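Local atomic coordinates of histidine kinase (Pseudomonas aeruginosa, PDB entry 7C1I), a protein that probably relays phosphoryl groups between sensor kinases and response regulators in two-component signalling, as a histidine-containing phosphotransfer (HPt) protein. Residues His41-Ala46 with Gln50-Thr55. Numbering follows the deposited sequence.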
ATOM      1  N   HIS A  41      10.097   6.044   8.145  1.00 13.27           N
ATOM      2  CA  HIS A  41       9.205   5.034   8.777  1.00 15.50           C
ATOM      3  C   HIS A  41       9.622   4.890  10.246  1.00 15.58           C
ATOM      4  O   HIS A  41       8.718   4.684  11.078  1.00 16.12           O
ATOM      5  CB  HIS A  41       9.265   3.694   8.029  1.00 14.90           C
ATOM      6  CG  HIS A  41       8.528   3.704   6.732  1.00 16.77           C
ATOM      7  ND1 HIS A  41       7.152   3.722   6.647  1.00 19.43           N
ATOM      8  CD2 HIS A  41       8.995   3.743   5.467  1.00 17.94           C
ATOM      9  CE1 HIS A  41       6.843   3.778   5.367  1.00 19.93           C
ATOM     10  NE2 HIS A  41       7.940   3.774   4.595  1.00 21.19           N
ATOM     11  N   ALA A  42      10.904   4.807  10.617  1.00 15.23           N
ATOM     12  CA  ALA A  42      11.350   4.555  12.008  1.00 17.99           C
ATOM     13  C   ALA A  42      10.899   5.774  12.820  1.00 20.48           C
ATOM     14  O   ALA A  42      10.367   5.593  13.935  1.00 20.65           O
ATOM     15  CB  ALA A  42      12.854   4.427  12.035  1.00 21.34           C
ATOM     16  N   ALA A  43      10.977   6.997  12.288  1.00 17.59           N
ATOM     17  CA  ALA A  43      10.612   8.220  13.041  1.00 17.23           C
ATOM     18  C   ALA A  43       9.098   8.158  13.269  1.00 18.38           C
ATOM     19  O   ALA A  43       8.561   8.608  14.302  1.00 19.51           O
ATOM     20  CB  ALA A  43      11.057   9.482  12.346  1.00 17.66           C
ATOM     21  N   LEU A  44       8.324   7.805  12.237  1.00 15.26           N
ATOM     22  CA  LEU A  44       6.843   7.729  12.353  1.00 14.44           C
ATOM     23  C   LEU A  44       6.475   6.712  13.439  1.00 14.89           C
ATOM     24  O   LEU A  44       5.620   7.050  14.286  1.00 17.34           O
ATOM     25  CB  LEU A  44       6.321   7.257  10.994  1.00 15.26           C
ATOM     26  CG  LEU A  44       4.794   7.203  11.033  1.00 17.14           C
ATOM     27  CD1 LEU A  44       4.180   8.586  11.187  1.00 26.16           C
ATOM     28  CD2 LEU A  44       4.286   6.513   9.778  1.00 15.78           C
ATOM     29  N   GLN A  45       7.169   5.572  13.511  0.56 15.22           N
ATOM     30  CA  GLN A  45       6.771   4.516  14.481  0.56 16.14           C
ATOM     31  C   GLN A  45       7.157   4.945  15.901  0.56 18.73           C
ATOM     32  O   GLN A  45       6.550   4.449  16.870  0.56 15.98           O
ATOM     33  CB  GLN A  45       7.408   3.175  14.109  0.56 20.09           C
ATOM     34  CG  GLN A  45       6.800   2.549  12.862  0.56 20.85           C
ATOM     35  CD  GLN A  45       5.299   2.400  12.830  0.56 20.66           C
ATOM     36  OE1 GLN A  45       4.563   3.135  12.178  0.56 19.74           O
ATOM     37  NE2 GLN A  45       4.853   1.418  13.595  0.56 27.76           N
ATOM     38  N   ALA A  46       8.141   5.843  16.016  1.00 19.38           N
ATOM     39  CA  ALA A  46       8.638   6.339  17.321  1.00 23.07           C
ATOM     40  C   ALA A  46       7.789   7.554  17.714  1.00 22.23           C
ATOM     41  O   ALA A  46       8.023   8.103  18.811  1.00 27.85           O
ATOM     42  CB  ALA A  46      10.123   6.595  17.254  1.00 23.43           C
ATOM     43  N   GLN A  50      10.561  15.662  15.414  0.56 19.21           N
ATOM     44  CA  GLN A  50      11.767  16.421  14.982  0.56 19.57           C
ATOM     45  C   GLN A  50      12.613  15.577  14.023  0.56 21.04           C
ATOM     46  O   GLN A  50      13.325  16.067  13.123  0.56 20.12           O
ATOM     47  CB  GLN A  50      12.512  16.923  16.220  0.56 18.78           C
ATOM     48  CG  GLN A  50      11.730  17.931  17.051  0.56 23.72           C
ATOM     49  CD  GLN A  50      11.401  19.192  16.290  0.56 29.78           C
ATOM     50  OE1 GLN A  50      10.258  19.634  16.391  0.56 30.80           O
ATOM     51  NE2 GLN A  50      12.248  19.688  15.403  0.56 26.96           N
ATOM     52  N   ALA A  51      12.564  14.246  14.147  1.00 18.13           N
ATOM     53  CA  ALA A  51      13.289  13.344  13.222  1.00 20.43           C
ATOM     54  C   ALA A  51      12.547  13.424  11.883  1.00 18.93           C
ATOM     55  O   ALA A  51      13.175  13.428  10.804  1.00 18.30           O
ATOM     56  CB  ALA A  51      13.464  11.942  13.752  1.00 21.08           C
ATOM     57  N   LEU A  52      11.213  13.354  11.921  1.00 15.68           N
ATOM     58  CA  LEU A  52      10.402  13.460  10.679  1.00 15.23           C
ATOM     59  C   LEU A  52      10.794  14.755   9.958  1.00 18.89           C
ATOM     60  O   LEU A  52      11.076  14.759   8.744  1.00 16.86           O
ATOM     61  CB  LEU A  52       8.887  13.418  10.904  1.00 15.01           C
ATOM     62  CG  LEU A  52       8.393  12.031  11.315  1.00 16.68           C
ATOM     63  CD1 LEU A  52       6.976  12.170  11.847  1.00 17.44           C
ATOM     64  CD2 LEU A  52       8.391  11.081  10.126  1.00 16.08           C
ATOM     65  N   ARG A  53      10.865  15.870  10.689  1.00 17.84           N
ATOM     66  CA  ARG A  53      11.088  17.209  10.083  1.00 15.27           C
ATOM     67  C   ARG A  53      12.491  17.275   9.466  1.00 16.03           C
ATOM     68  O   ARG A  53      12.590  17.676   8.290  1.00 17.71           O
ATOM     69  CB  ARG A  53      11.045  18.245  11.211  1.00 20.47           C
ATOM     70  CG  ARG A  53      11.316  19.675  10.766  1.00 27.44           C
ATOM     71  CD  ARG A  53      12.011  20.671  11.678  1.00 37.15           C
ATOM     72  NE  ARG A  53      13.101  20.195  12.519  1.00 50.97           N
ATOM     73  CZ  ARG A  53      14.373  19.979  12.207  1.00 70.79           C
ATOM     74  NH1 ARG A  53      14.876  20.268  11.018  1.00 60.66           N
ATOM     75  NH2 ARG A  53      15.192  19.408  13.073  1.00 54.78           N
ATOM     76  N   HIS A  54      13.497  16.744  10.166  1.00 15.77           N
ATOM     77  CA  HIS A  54      14.924  16.854   9.758  1.00 20.67           C
ATOM     78  C   HIS A  54      15.186  15.920   8.571  1.00 20.82           C
ATOM     79  O   HIS A  54      15.690  16.411   7.541  1.00 19.00           O
ATOM     80  CB  HIS A  54      15.868  16.503  10.916  1.00 23.33           C
ATOM     81  CG  HIS A  54      17.303  16.528  10.510  1.00 42.54           C
ATOM     82  ND1 HIS A  54      18.060  17.680  10.572  1.00 57.46           N
ATOM     83  CD2 HIS A  54      18.141  15.553  10.096  1.00 57.61           C
ATOM     84  CE1 HIS A  54      19.290  17.429  10.172  1.00 57.23           C
ATOM     85  NE2 HIS A  54      19.365  16.124   9.870  1.00 44.04           N
ATOM     86  N   THR A  55      14.617  14.710   8.618  1.00 17.67           N
ATOM     87  CA  THR A  55      14.865  13.754   7.505  1.00 17.69           C
ATOM     88  C   THR A  55      14.099  14.277   6.286  1.00 14.69           C
ATOM     89  O   THR A  55      14.553  14.170   5.125  1.00 16.99           O
ATOM     90  CB  THR A  55      14.419  12.335   7.881  1.00 16.45           C
ATOM     91  OG1 THR A  55      15.214  11.953   9.004  1.00 21.71           O
ATOM     92  CG2 THR A  55      14.616  11.374   6.727  1.00 17.13           C
TER
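The methyl of Ala43 faces helix 49-65 and settles between two residues of it, Ala51 and Leu52. On one flank its CB meets the CB of Ala51 at 3.7 Å, methyl against methyl, both CB atoms directed at the opposing helix. On the other flank Leu52 lays the branched end of its side chain alongside, bringing CG and CD2 each to 3.8 Å from Ala43 CB. Leu52 leaves its own helix obliquely, but with CG beside the backbone N (chi1 -71°) and anti to the carbonyl carbon, the isobutyl group reaches across. Its CD2 thereby comes to 3.9 Å from the backbone N of Leu44, packing against the main chain there, and touches Leu44 CB more distantly. Small alanines suit the pair whose methyls touch side against side, since a single methyl on each lets the axes of 41-45 and 50-55 approach to 8.7 Å; leucine suits the flank, where a longer branched chain fills the groove beside them. Leu44 itself, with CG anti to the backbone N (chi1 -178°), turns its bulk onto Ala90, Pro91 and Ile94 of helix 90-112 and meets Ile106 of a second subunit, while Leu52 also packs on Leu40 and on Ala82 of helix 69-83. Just ahead of helix 49-65, Asp48 OD1 accepts the backbone N-H of Ala51, satisfying an amide in the helix's first turn. Segments 41-45 and 50-55 run nearly antiparallel, at 158°, joined by a short turn: a helical hairpin with an apolar interface at one end of the antiparallel four-helix bundle characteristic of HPt domains.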